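Local structure of tannase (Lactobacillus plantarum, 4J0K) at residues G113-T118 / F133-K138; V127-A132 / E358-G363; H316-F321 / S334-S339; G162-G167 / I450-D455; Y269-K274 / H282-E287. The protein hydrolyses the galloyl ester bonds of tannins, probably by the serine-hydrolase mechanism of the alpha/beta-hydrolase fold. All coordinates share one frame; numbering follows the deposited sequence.

How the contacts relate
Contacts 1 and 2 are buried and adjoin: both involve the chain between strand 108-112 and helix 132-146, and Arg117 NH1 of contact 1 probably hydrogen-bonds Asn360 OD1 of contact 2. Contact 1 rests on a salt bridge, contact 2 on bonds to carbonyls at a helix end. Contact 4 lies closest to the centre of the chain, yet faces the substrate pocket and is partly exposed; with contact 2 it touches the bound ethyl gallate from a separate part of the fold. Contacts 3 and 5, partly buried, belong to the long insertion between strands 200-204 and 411-415. There an aromatic cluster and an asparagine-backbone pairing, respectively, tie loops to helices.

Contact 1 of 5, residues G113-T118 / F133-K138; sequences GIRGRT and FIVDMK
Arg115 and Asp136 meet in a buried salt bridge between the loop 113-118 and the helix that carries 133-138. The arginine wraps round one carboxylate oxygen: CB, CG and CD all pass near Asp136 OD2, CG at 3.1 Å, and the same oxygen accepts the backbone N of Arg115 at 2.9 Å in a nearly straight bond. A bend in the chain (chi3 -81°) then turns the guanidinium back across the aspartate. NE reaches OD2 at 2.7 Å, on the syn side, and NH2 reaches OD1 at 2.7 Å from above the carboxylate plane, giving a side-on, two-nitrogen grip with the two planes 37° apart. NH2 also meets Val135 CG1 at the guanidinium edge, while NH1 makes a weak bond to Val127 O. OD2 is held by the backbone N and NE of Arg115, while OD1 has a second partner in Gln44 NE2. Beside this polar knot Ile114 CG2 rests against Phe133 CB at 3.7 Å. The loop follows strand 108-112 of the central sheet, and helix 132-146 is flanked by helix 165-175, which takes Phe133 and Met137, and by helix 183-189, whose Leu189 touches Arg115, Val135 and Asp136.

Contact 2 of 5, residues V127-A132 / E358-G363; sequences VGQAPA and ENNLFG. With EGR (ethyl 3,4,5-trihydroxybenzoate), chain C.
Gln129 reaches across to the C-terminal end of helix 357-361 from the loop that leads into helix 132-146 of this alpha/beta-hydrolase. The tight part centres on its amide: NE2 donates to Asn360 O at 2.8 Å with the acceptor close to the amide plane, and that carbonyl also takes the backbone N of Gly363. Gln129 CB closes on Leu361 O at 3.3 Å, next to where Ala130 N donates to that oxygen. A leucine in place of Gln129 would probably leave Asn360 O without its side-chain donor and the loop less firmly fixed to the helix end. Toward the partly exposed side fewer atoms cross, and the Asn360 amide is bonded outside the joint, ND2 to Lys368 O and OD1 to Arg117 NH1. Glu358, one turn back, takes no part in the joint and faces the pocket, where OE2 accepts from both O09 (2.5 Å) and O11 of ethyl gallate. Apolar contact across the joint comes down to Ala130 CB against Leu361 CD1, 3.9 Å apart.

Contact 3 of 5, residues H316-F321 / S334-S339; sequences HKYAGF and SAYLKS
An aromatic cluster of Tyr318, Phe321 and Tyr336 ties the loop before hairpin strand 321-324 to helix 333-340. Tyr336 is the middle member. With its CG anti to the backbone N (chi1 180°), the ring leaves the helix toward the loop and turns an edge to the face of Tyr318, centroids 5.5 Å apart and planes at 62°. CE1 touches Tyr318 CB at 3.6 Å, and CD1 meets Phe321 CE2 at 3.4 Å in an oblique pair. Both hydroxyls bond beyond the two segments, Tyr336 OH to Ala418 O and Tyr318 OH to Asp449 OD1. Ser339 OG does double duty: it accepts Ala319 N at 3.0 Å and donates to Tyr336 O, three residues back, at 2.8 Å. Replacing Ser339 by an alanine would probably leave Ala319 N-H without its acceptor and the loop less firmly tied to the helix. Ala319 O touches Tyr336 CA at 3.2 Å in a CA-H...O contact, near the edge of the tyrosine ring. Gly320, with positive phi, lays its CA against Ala335 CB. A serine hydroxyl that folds back on a carbonyl of its own helix is common in helices, and here it also carries the loop leading into a beta-hairpin.

Contact 4 of 5, residues G162-G167 / I450-D455; sequences GTSAGG and IPHSGD. With EGR (ethyl 3,4,5-trihydroxybenzoate), chain C.
Ester oxygen O03 of bound ethyl gallate lies between His452 and Ser164, which come within 3.0 Å of each other (NE2 to OG). His452 NE2 donates to O03 at 2.7 Å with an angle of 138°, and O03 lies at the edge of the imidazole, near its plane. Ser164 OG donates to O03 at 2.9 Å in the conformer described, one of two modelled. Ala165 N, at the start of helix 165-175, points almost straight at the ligand's carbonyl O05, but weakly, at 3.4 Å. The other ring nitrogen of His452, ND1, is hydrogen-bonded to Asp420 OD2. Further along, Thr163 OG1 packs on Gly454 CA at 3.2 Å, and one water joins that hydroxyl to OD1 of Asp455, whose OD2 bonds Thr98 OG1. The Gly162-Thr163-Ser164-Ala165-Gly166 turn, with Ser164 at phi 61°, fits the nucleophile elbow of alpha/beta-hydrolases. Serine, histidine and Asp420 are thus consistent with a catalytic triad, with His452 facing the oxygen that would leave with the alcohol.

Contact 5 of 5, residues Y269-K274 / H282-E287; sequences YLNQLK and HLTLNE
Lys274 and His282 lie at about a right angle to each other, the lysine chain passing over one face of the imidazole. Two bends in the lysine (chi2 -55°, chi3 -62°) fold it back, placing CE 3.7 Å from the ring centroid and nearly on the ring normal, a CH-pi contact, with NZ above the same face and 2.9 Å from ND1. Thr284 CG2 covers the opposite face, sandwiching the ring. At the ring's edge NE2 donates to Asn271 O at 3.2 Å in a weak bond. The torsion that sends CG of His282 anti to its own N (chi1 -176°) turns the imidazole toward the helix end. Lys274, with positive phi, follows helix 253-273, and the chain comes back as the extended loop 282-287 on its way to helix 292-309. The Asn271 amide lies alongside that loop and reads both polar atoms of one residue: OD1 accepts Leu285 N at 3.0 Å on an in-plane lone pair, and ND2 donates to Leu285 O at 2.9 Å, nearly in the amide plane. OD1 also closes on Thr284 CA at 3.3 Å. On the inner side Leu270 crosses Leu285 at about a right angle, its CG 4.2 Å from Leu285 CD1, and both reach Phe293 of helix 292-309. A water donates to Leu270 O and Leu283 O, bridging helix and loop beside His282 NE2.

Contact 1 of 5, residues G113-T118 / F133-K138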
# COMPACT_ATOMS: atom_id res chain seq x y z
N GLY A 113 -8.37 -13.06 1.53
CA GLY A 113 -7.23 -13.49 2.32
C GLY A 113 -6.03 -13.68 1.41
O GLY A 113 -6.15 -14.23 0.30
N ILE A 114 -4.86 -13.25 1.89
CA ILE A 114 -3.68 -13.18 1.05
C ILE A 114 -2.47 -13.78 1.75
O ILE A 114 -2.17 -13.44 2.90
CB ILE A 114 -3.37 -11.71 0.67
CG1 ILE A 114 -4.35 -11.25 -0.41
CG2 ILE A 114 -1.94 -11.56 0.16
CD1 ILE A 114 -5.10 -10.01 -0.04
N ARG A 115 -1.76 -14.67 1.05
CA ARG A 115 -0.57 -15.28 1.63
C ARG A 115 0.49 -14.22 1.91
O ARG A 115 0.54 -13.17 1.26
CB ARG A 115 0.01 -16.31 0.67
CG ARG A 115 -0.91 -17.45 0.31
CD ARG A 115 -0.32 -18.23 -0.85
NE ARG A 115 -0.60 -17.57 -2.12
CZ ARG A 115 0.01 -17.87 -3.27
NH1 ARG A 115 0.95 -18.80 -3.30
NH2 ARG A 115 -0.32 -17.23 -4.39
N GLY A 116 1.34 -14.50 2.90
CA GLY A 116 2.44 -13.62 3.24
C GLY A 116 3.70 -14.43 3.42
O GLY A 116 3.70 -15.65 3.19
N ARG A 117 4.77 -13.77 3.86
CA ARG A 117 6.08 -14.42 3.88
C ARG A 117 6.17 -15.61 4.84
O ARG A 117 7.01 -16.49 4.65
CB ARG A 117 7.19 -13.39 4.16
CG ARG A 117 6.87 -12.38 5.27
CD ARG A 117 7.87 -11.21 5.27
NE ARG A 117 7.60 -10.25 6.33
CZ ARG A 117 8.03 -10.39 7.59
NH1 ARG A 117 8.74 -11.45 7.94
NH2 ARG A 117 7.75 -9.47 8.50
N THR A 118 5.32 -15.63 5.86
CA THR A 118 5.37 -16.74 6.82
C THR A 118 4.47 -17.91 6.45
O THR A 118 4.50 -18.94 7.12
CB THR A 118 5.05 -16.28 8.26
OG1 THR A 118 3.84 -15.51 8.27
CG2 THR A 118 6.19 -15.46 8.83
N PHE A 133 1.62 -12.40 -2.72
CA PHE A 133 0.63 -11.44 -2.23
C PHE A 133 -0.15 -10.79 -3.36
O PHE A 133 -1.38 -10.71 -3.31
CB PHE A 133 1.25 -10.37 -1.32
CG PHE A 133 2.15 -9.38 -2.04
CD1 PHE A 133 1.71 -8.09 -2.31
CD2 PHE A 133 3.43 -9.74 -2.43
CE1 PHE A 133 2.53 -7.17 -2.97
CE2 PHE A 133 4.27 -8.83 -3.09
CZ PHE A 133 3.82 -7.54 -3.36
N ILE A 134 0.55 -10.31 -4.38
CA ILE A 134 -0.12 -9.64 -5.49
C ILE A 134 -0.81 -10.67 -6.38
O ILE A 134 -1.85 -10.39 -6.99
CB ILE A 134 0.87 -8.75 -6.28
CG1 ILE A 134 0.13 -8.02 -7.42
CG2 ILE A 134 2.02 -9.58 -6.83
CD1 ILE A 134 -0.92 -7.01 -6.94
N VAL A 135 -0.25 -11.88 -6.45
CA VAL A 135 -0.91 -12.94 -7.22
C VAL A 135 -2.28 -13.23 -6.62
O VAL A 135 -3.29 -13.33 -7.34
CB VAL A 135 -0.08 -14.24 -7.26
CG1 VAL A 135 -0.93 -15.42 -7.74
CG2 VAL A 135 1.16 -14.08 -8.15
N ASP A 136 -2.31 -13.38 -5.29
CA ASP A 136 -3.57 -13.65 -4.59
C ASP A 136 -4.56 -12.49 -4.76
O ASP A 136 -5.74 -12.70 -5.03
CB ASP A 136 -3.30 -13.89 -3.10
CG ASP A 136 -2.73 -15.28 -2.82
OD1 ASP A 136 -2.73 -16.12 -3.74
OD2 ASP A 136 -2.31 -15.53 -1.66
N MET A 137 -4.07 -11.26 -4.58
CA MET A 137 -4.90 -10.07 -4.74
C MET A 137 -5.53 -10.02 -6.14
O MET A 137 -6.72 -9.71 -6.30
CB MET A 137 -4.05 -8.82 -4.50
CG MET A 137 -4.81 -7.48 -4.50
SD MET A 137 -5.99 -7.37 -3.14
CE MET A 137 -7.55 -7.41 -4.04
N LYS A 138 -4.73 -10.35 -7.15
CA LYS A 138 -5.20 -10.41 -8.54
C LYS A 138 -6.20 -11.54 -8.72
O LYS A 138 -7.17 -11.43 -9.48
CB LYS A 138 -4.03 -10.60 -9.51
CG LYS A 138 -3.17 -9.38 -9.74
CD LYS A 138 -1.96 -9.72 -10.61
CE LYS A 138 -1.20 -8.47 -11.02
NZ LYS A 138 -1.99 -7.64 -11.98

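Contact 2 of 5, residues V127-A132 / E358-G363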
# COMPACT_ATOMS: atom_id res chain seq x y z
N VAL A 127 5.21 -20.78 0.77
CA VAL A 127 4.55 -20.53 -0.51
C VAL A 127 3.90 -19.15 -0.53
O VAL A 127 3.02 -18.88 -1.35
CB VAL A 127 3.47 -21.59 -0.81
CG1 VAL A 127 4.10 -22.98 -0.93
CG2 VAL A 127 2.38 -21.56 0.27
N GLY A 128 4.35 -18.27 0.37
CA GLY A 128 3.76 -16.95 0.48
C GLY A 128 4.68 -15.76 0.21
O GLY A 128 4.28 -14.61 0.38
N GLN A 129 5.92 -16.03 -0.22
CA GLN A 129 6.85 -14.96 -0.54
C GLN A 129 6.61 -14.42 -1.96
O GLN A 129 5.83 -15.01 -2.73
CB GLN A 129 8.30 -15.43 -0.34
CG GLN A 129 8.61 -15.83 1.11
CD GLN A 129 9.79 -16.78 1.23
OE1 GLN A 129 9.71 -17.94 0.81
NE2 GLN A 129 10.88 -16.30 1.80
N ALA A 130 7.24 -13.31 -2.31
CA ALA A 130 6.92 -12.62 -3.56
C ALA A 130 6.94 -13.58 -4.74
O ALA A 130 7.80 -14.45 -4.81
CB ALA A 130 7.88 -11.47 -3.79
N PRO A 131 5.99 -13.43 -5.68
CA PRO A 131 4.96 -12.39 -5.68
C PRO A 131 3.59 -12.91 -5.21
O PRO A 131 2.57 -12.41 -5.67
CB PRO A 131 4.86 -12.03 -7.15
CG PRO A 131 5.05 -13.40 -7.84
CD PRO A 131 6.05 -14.14 -6.97
N ALA A 132 3.58 -13.89 -4.31
CA ALA A 132 2.33 -14.48 -3.80
C ALA A 132 1.24 -13.46 -3.42
O ALA A 132 0.07 -13.64 -3.76
CB ALA A 132 2.63 -15.40 -2.62
N GLU A 358 11.43 -7.20 4.23
CA GLU A 358 11.61 -7.22 2.78
C GLU A 358 12.65 -8.26 2.35
O GLU A 358 12.57 -8.81 1.24
CB GLU A 358 12.00 -5.84 2.26
CG GLU A 358 10.95 -4.74 2.49
CD GLU A 358 11.01 -4.12 3.88
OE1 GLU A 358 12.02 -4.31 4.59
OE2 GLU A 358 10.03 -3.44 4.27
N ASN A 359 13.64 -8.52 3.21
CA ASN A 359 14.59 -9.60 2.90
C ASN A 359 13.83 -10.90 2.84
O ASN A 359 13.99 -11.69 1.92
CB ASN A 359 15.70 -9.72 3.95
CG ASN A 359 16.71 -8.57 3.89
OD1 ASN A 359 16.98 -7.91 4.90
ND2 ASN A 359 17.29 -8.34 2.70
N ASN A 360 12.99 -11.11 3.85
CA ASN A 360 12.17 -12.32 3.96
C ASN A 360 11.16 -12.43 2.83
O ASN A 360 10.95 -13.50 2.24
CB ASN A 360 11.47 -12.33 5.33
CG ASN A 360 10.74 -13.64 5.61
OD1 ASN A 360 9.70 -13.65 6.30
ND2 ASN A 360 11.27 -14.74 5.09
N LEU A 361 10.51 -11.31 2.53
CA LEU A 361 9.61 -11.21 1.39
C LEU A 361 10.25 -11.74 0.10
O LEU A 361 9.60 -12.46 -0.65
CB LEU A 361 9.23 -9.74 1.17
CG LEU A 361 8.51 -9.42 -0.13
CD1 LEU A 361 7.15 -10.12 -0.17
CD2 LEU A 361 8.35 -7.91 -0.30
N PHE A 362 11.50 -11.36 -0.16
CA PHE A 362 12.18 -11.74 -1.40
C PHE A 362 12.86 -13.12 -1.34
O PHE A 362 13.58 -13.52 -2.26
CB PHE A 362 13.21 -10.68 -1.82
CG PHE A 362 12.60 -9.49 -2.52
CD1 PHE A 362 12.04 -9.63 -3.80
CD2 PHE A 362 12.60 -8.24 -1.92
CE1 PHE A 362 11.49 -8.53 -4.45
CE2 PHE A 362 12.05 -7.13 -2.57
CZ PHE A 362 11.50 -7.27 -3.84
N GLY A 363 12.62 -13.84 -0.24
CA GLY A 363 13.11 -15.20 -0.13
C GLY A 363 12.21 -16.12 -0.94
O GLY A 363 11.26 -15.68 -1.58
C01 EGR C . 4.41 -2.16 10.61
C02 EGR C . 3.21 -1.84 9.78
O03 EGR C . 3.42 -1.53 8.44
C04 EGR C . 3.93 -2.49 7.60
O05 EGR C . 3.18 -3.13 6.86
C06 EGR C . 5.35 -2.33 7.16
C07 EGR C . 5.80 -3.11 6.11
C08 EGR C . 7.11 -2.99 5.68
O09 EGR C . 7.56 -3.77 4.63
C10 EGR C . 7.96 -2.08 6.31
O11 EGR C . 9.27 -1.95 5.89
C12 EGR C . 7.50 -1.30 7.37
O13 EGR C . 8.36 -0.41 7.98
C14 EGR C . 6.18 -1.43 7.80

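Contact 3 of 5, residues H316-F321 / S334-S339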
# COMPACT_ATOMS: atom_id res chain seq x y z
N HIS A 316 4.15 23.43 16.33
CA HIS A 316 5.49 23.51 16.90
C HIS A 316 5.82 22.33 17.81
O HIS A 316 6.83 22.35 18.51
CB HIS A 316 5.69 24.84 17.63
CG HIS A 316 5.65 26.02 16.71
ND1 HIS A 316 6.43 26.11 15.58
CD2 HIS A 316 4.90 27.15 16.74
CE1 HIS A 316 6.17 27.25 14.95
NE2 HIS A 316 5.24 27.90 15.64
N LYS A 317 4.96 21.32 17.80
CA LYS A 317 5.29 20.03 18.39
C LYS A 317 6.59 19.52 17.73
O LYS A 317 7.41 18.86 18.37
CB LYS A 317 4.15 19.04 18.15
CG LYS A 317 4.37 17.62 18.68
CD LYS A 317 3.13 16.77 18.45
CE LYS A 317 3.46 15.28 18.55
NZ LYS A 317 2.26 14.42 18.36
N TYR A 318 6.75 19.86 16.45
CA TYR A 318 7.96 19.52 15.71
C TYR A 318 8.77 20.78 15.38
O TYR A 318 8.21 21.86 15.18
CB TYR A 318 7.59 18.76 14.42
CG TYR A 318 6.88 17.45 14.68
CD1 TYR A 318 7.58 16.34 15.15
CD2 TYR A 318 5.51 17.32 14.47
CE1 TYR A 318 6.94 15.14 15.39
CE2 TYR A 318 4.85 16.12 14.71
CZ TYR A 318 5.57 15.03 15.17
OH TYR A 318 4.93 13.84 15.43
N ALA A 319 10.10 20.63 15.34
CA ALA A 319 10.98 21.77 15.10
C ALA A 319 11.02 22.15 13.62
O ALA A 319 10.62 21.35 12.76
CB ALA A 319 12.40 21.46 15.62
N GLY A 320 11.49 23.36 13.31
CA GLY A 320 11.75 23.75 11.94
C GLY A 320 10.78 24.69 11.25
O GLY A 320 11.15 25.37 10.30
N PHE A 321 9.53 24.72 11.71
CA PHE A 321 8.51 25.50 11.01
C PHE A 321 8.62 27.00 11.24
O PHE A 321 8.77 27.46 12.39
CB PHE A 321 7.10 25.00 11.33
CG PHE A 321 6.78 23.68 10.70
CD1 PHE A 321 6.38 23.61 9.36
CD2 PHE A 321 6.89 22.50 11.42
CE1 PHE A 321 6.10 22.40 8.76
CE2 PHE A 321 6.62 21.28 10.82
CZ PHE A 321 6.22 21.23 9.49
N SER A 334 15.75 19.78 7.88
CA SER A 334 16.65 19.06 8.80
C SER A 334 16.21 19.13 10.26
O SER A 334 16.34 18.16 11.00
CB SER A 334 18.08 19.62 8.70
OG SER A 334 18.60 19.51 7.39
N ALA A 335 15.73 20.28 10.69
CA ALA A 335 15.28 20.42 12.07
C ALA A 335 14.06 19.53 12.27
O ALA A 335 13.96 18.78 13.25
CB ALA A 335 14.95 21.88 12.40
N TYR A 336 13.12 19.62 11.33
CA TYR A 336 11.92 18.81 11.39
C TYR A 336 12.29 17.34 11.52
O TYR A 336 11.84 16.67 12.44
CB TYR A 336 11.06 19.02 10.14
CG TYR A 336 9.79 18.20 10.15
CD1 TYR A 336 8.72 18.56 10.96
CD2 TYR A 336 9.65 17.06 9.36
CE1 TYR A 336 7.54 17.82 10.99
CE2 TYR A 336 8.48 16.31 9.38
CZ TYR A 336 7.43 16.70 10.19
OH TYR A 336 6.26 15.98 10.23
N LEU A 337 13.11 16.86 10.60
CA LEU A 337 13.46 15.44 10.56
C LEU A 337 14.13 15.00 11.85
O LEU A 337 13.94 13.87 12.31
CB LEU A 337 14.34 15.14 9.34
CG LEU A 337 13.63 15.38 8.01
CD1 LEU A 337 14.58 15.39 6.82
CD2 LEU A 337 12.54 14.33 7.81
N LYS A 338 14.91 15.89 12.45
CA LYS A 338 15.60 15.57 13.69
C LYS A 338 14.60 15.37 14.82
O LYS A 338 14.77 14.47 15.65
CB LYS A 338 16.62 16.66 14.03
CG LYS A 338 17.51 16.31 15.22
CD LYS A 338 18.54 17.40 15.49
CE LYS A 338 19.13 17.26 16.89
NZ LYS A 338 20.36 18.09 17.07
N SER A 339 13.55 16.19 14.84
CA SER A 339 12.51 16.03 15.85
C SER A 339 11.52 14.91 15.52
O SER A 339 10.90 14.34 16.43
CB SER A 339 11.78 17.37 16.11
OG SER A 339 11.30 17.95 14.92

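Contact 4 of 5, residues G162-G167 / I450-D455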
# COMPACT_ATOMS: atom_id res chain seq x y z
N GLY A 162 -5.59 -0.41 1.28
CA GLY A 162 -4.62 -1.07 2.12
C GLY A 162 -3.67 -0.09 2.77
O GLY A 162 -3.55 1.07 2.34
N THR A 163 -3.00 -0.56 3.82
CA THR A 163 -2.07 0.25 4.58
C THR A 163 -0.69 -0.40 4.57
O THR A 163 -0.56 -1.61 4.73
CB THR A 163 -2.56 0.39 6.03
OG1 THR A 163 -3.68 1.27 6.07
CG2 THR A 163 -1.45 0.94 6.92
N SER A 164 0.35 0.42 4.39
CA SER A 164 1.73 -0.08 4.40
C SER A 164 1.96 -1.08 3.27
O SER A 164 1.74 -0.78 2.10
CB SER A 164 2.07 -0.74 5.73
OG SER A 164 1.50 -0.04 6.83
N ALA A 165 2.40 -2.28 3.66
CA ALA A 165 2.60 -3.37 2.70
C ALA A 165 1.29 -3.59 1.97
O ALA A 165 1.27 -3.89 0.76
CB ALA A 165 3.02 -4.64 3.41
N GLY A 166 0.19 -3.43 2.71
CA GLY A 166 -1.16 -3.47 2.17
C GLY A 166 -1.39 -2.32 1.21
O GLY A 166 -2.11 -2.48 0.21
N GLY A 167 -0.78 -1.16 1.51
CA GLY A 167 -0.85 -0.02 0.62
C GLY A 167 -0.12 -0.29 -0.70
O GLY A 167 -0.63 0.01 -1.79
N ILE A 450 0.38 12.49 11.50
CA ILE A 450 -0.16 11.13 11.40
C ILE A 450 0.95 10.08 11.34
O ILE A 450 1.82 10.13 10.48
CB ILE A 450 -1.09 10.99 10.19
CG1 ILE A 450 -2.37 11.79 10.43
CG2 ILE A 450 -1.39 9.52 9.95
CD1 ILE A 450 -3.12 11.36 11.70
N PRO A 451 0.92 9.13 12.28
CA PRO A 451 1.95 8.09 12.35
C PRO A 451 1.72 7.00 11.30
O PRO A 451 0.86 7.14 10.44
CB PRO A 451 1.74 7.49 13.75
CG PRO A 451 0.27 7.66 13.98
CD PRO A 451 -0.10 8.97 13.33
N HIS A 452 2.51 5.93 11.38
CA HIS A 452 2.32 4.78 10.51
C HIS A 452 0.96 4.14 10.81
O HIS A 452 0.76 3.55 11.88
CB HIS A 452 3.44 3.77 10.75
CG HIS A 452 3.65 2.83 9.61
ND1 HIS A 452 3.89 3.26 8.32
CD2 HIS A 452 3.65 1.47 9.56
CE1 HIS A 452 4.03 2.21 7.52
NE2 HIS A 452 3.89 1.12 8.25
N SER A 453 0.02 4.28 9.87
CA SER A 453 -1.37 3.87 10.07
C SER A 453 -2.19 4.08 8.79
O SER A 453 -1.67 4.56 7.77
CB SER A 453 -2.00 4.67 11.21
OG SER A 453 -2.12 6.04 10.85
N GLY A 454 -3.47 3.71 8.82
CA GLY A 454 -4.34 3.91 7.68
C GLY A 454 -5.79 4.05 8.10
O GLY A 454 -6.11 3.88 9.28
N ASP A 455 -6.66 4.35 7.14
CA ASP A 455 -8.10 4.32 7.40
C ASP A 455 -8.53 5.30 8.49
O ASP A 455 -9.50 5.04 9.21
CB ASP A 455 -8.53 2.91 7.84
CG ASP A 455 -8.50 1.89 6.70
OD1 ASP A 455 -8.00 2.20 5.60
OD2 ASP A 455 -8.99 0.77 6.93
C01 EGR C . 4.41 -2.16 10.61
C02 EGR C . 3.21 -1.84 9.78
O03 EGR C . 3.42 -1.53 8.44
C04 EGR C . 3.93 -2.49 7.60
O05 EGR C . 3.18 -3.13 6.86
C06 EGR C . 5.35 -2.33 7.16
C07 EGR C . 5.80 -3.11 6.11
C08 EGR C . 7.11 -2.99 5.68
O09 EGR C . 7.56 -3.77 4.63
C10 EGR C . 7.96 -2.08 6.31
O11 EGR C . 9.27 -1.95 5.89
C12 EGR C . 7.50 -1.30 7.37
O13 EGR C . 8.36 -0.41 7.98
C14 EGR C . 6.18 -1.43 7.80
O HOH W 1 -6.24 0.27 4.86

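Contact 5 of 5, residues Y269-K274 / H282-E287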
# COMPACT_ATOMS: atom_id res chain seq x y z
N TYR A 269 19.51 8.26 -8.94
CA TYR A 269 18.25 7.59 -9.22
C TYR A 269 17.14 8.60 -9.50
O TYR A 269 16.42 8.49 -10.49
CB TYR A 269 17.85 6.71 -8.04
CG TYR A 269 16.40 6.26 -8.07
CD1 TYR A 269 15.90 5.52 -9.13
CD2 TYR A 269 15.54 6.56 -7.02
CE1 TYR A 269 14.58 5.11 -9.16
CE2 TYR A 269 14.21 6.14 -7.03
CZ TYR A 269 13.74 5.42 -8.10
OH TYR A 269 12.43 5.00 -8.13
N LEU A 270 17.01 9.58 -8.61
CA LEU A 270 15.92 10.54 -8.70
C LEU A 270 16.01 11.27 -10.03
O LEU A 270 15.01 11.48 -10.71
CB LEU A 270 15.98 11.52 -7.53
CG LEU A 270 14.90 12.61 -7.35
CD1 LEU A 270 15.03 13.71 -8.41
CD2 LEU A 270 13.47 12.05 -7.33
N ASN A 271 17.22 11.66 -10.40
CA ASN A 271 17.42 12.46 -11.60
C ASN A 271 17.03 11.74 -12.88
O ASN A 271 16.43 12.34 -13.78
CB ASN A 271 18.86 12.98 -11.68
CG ASN A 271 19.11 14.16 -10.76
OD1 ASN A 271 18.17 14.85 -10.35
ND2 ASN A 271 20.37 14.40 -10.43
N GLN A 272 17.34 10.44 -12.96
CA GLN A 272 17.01 9.70 -14.17
C GLN A 272 15.52 9.41 -14.31
O GLN A 272 15.08 9.03 -15.39
CB GLN A 272 17.87 8.43 -14.32
CG GLN A 272 17.99 7.55 -13.09
CD GLN A 272 18.37 6.11 -13.45
OE1 GLN A 272 17.77 5.50 -14.34
NE2 GLN A 272 19.37 5.56 -12.76
N LEU A 273 14.74 9.61 -13.25
CA LEU A 273 13.30 9.41 -13.34
C LEU A 273 12.64 10.42 -14.28
O LEU A 273 11.60 10.14 -14.88
CB LEU A 273 12.64 9.49 -11.95
CG LEU A 273 12.97 8.37 -10.96
CD1 LEU A 273 12.33 8.66 -9.61
CD2 LEU A 273 12.55 6.98 -11.47
N LYS A 274 13.25 11.60 -14.40
CA LYS A 274 12.70 12.68 -15.23
C LYS A 274 11.31 13.15 -14.76
O LYS A 274 10.41 13.37 -15.56
CB LYS A 274 12.67 12.29 -16.72
CG LYS A 274 14.04 11.95 -17.31
CD LYS A 274 15.05 13.06 -17.10
CE LYS A 274 14.63 14.36 -17.81
NZ LYS A 274 15.64 15.47 -17.66
N HIS A 282 11.84 20.04 -14.80
CA HIS A 282 12.44 18.79 -14.34
C HIS A 282 12.77 18.93 -12.86
O HIS A 282 13.42 19.88 -12.44
CB HIS A 282 13.69 18.47 -15.15
CG HIS A 282 14.31 17.14 -14.81
ND1 HIS A 282 15.61 16.82 -15.12
CD2 HIS A 282 13.80 16.06 -14.17
CE1 HIS A 282 15.88 15.60 -14.70
NE2 HIS A 282 14.79 15.11 -14.12
N LEU A 283 12.28 17.99 -12.05
CA LEU A 283 12.57 17.99 -10.62
C LEU A 283 13.88 17.25 -10.38
O LEU A 283 14.01 16.08 -10.74
CB LEU A 283 11.44 17.33 -9.84
CG LEU A 283 10.10 18.06 -9.89
CD1 LEU A 283 9.00 17.21 -9.26
CD2 LEU A 283 10.21 19.41 -9.19
N THR A 284 14.85 17.94 -9.79
CA THR A 284 16.19 17.36 -9.66
C THR A 284 16.82 17.52 -8.29
O THR A 284 16.33 18.25 -7.42
CB THR A 284 17.14 17.98 -10.69
OG1 THR A 284 17.18 19.40 -10.51
CG2 THR A 284 16.69 17.67 -12.11
N LEU A 285 17.94 16.82 -8.09
CA LEU A 285 18.79 17.03 -6.93
C LEU A 285 20.25 17.10 -7.36
O LEU A 285 20.66 16.41 -8.30
CB LEU A 285 18.61 15.91 -5.92
CG LEU A 285 17.25 15.74 -5.25
CD1 LEU A 285 17.24 14.45 -4.44
CD2 LEU A 285 16.94 16.94 -4.38
N ASN A 286 21.03 17.93 -6.68
CA ASN A 286 22.46 18.00 -6.95
C ASN A 286 23.20 16.93 -6.15
O ASN A 286 22.57 16.09 -5.49
CB ASN A 286 23.02 19.40 -6.68
CG ASN A 286 22.96 19.78 -5.20
OD1 ASN A 286 22.91 18.92 -4.32
ND2 ASN A 286 22.98 21.09 -4.93
N GLU A 287 24.53 16.97 -6.20
CA GLU A 287 25.35 15.93 -5.57
C GLU A 287 25.15 15.89 -4.05
O GLU A 287 25.39 14.87 -3.42
CB GLU A 287 26.83 16.12 -5.90
CG GLU A 287 27.15 16.25 -7.38
CD GLU A 287 27.34 17.69 -7.83
OE1 GLU A 287 26.34 18.41 -7.98
OE2 GLU A 287 28.50 18.10 -8.02
O HOH W 2 13.54 13.54 -11.67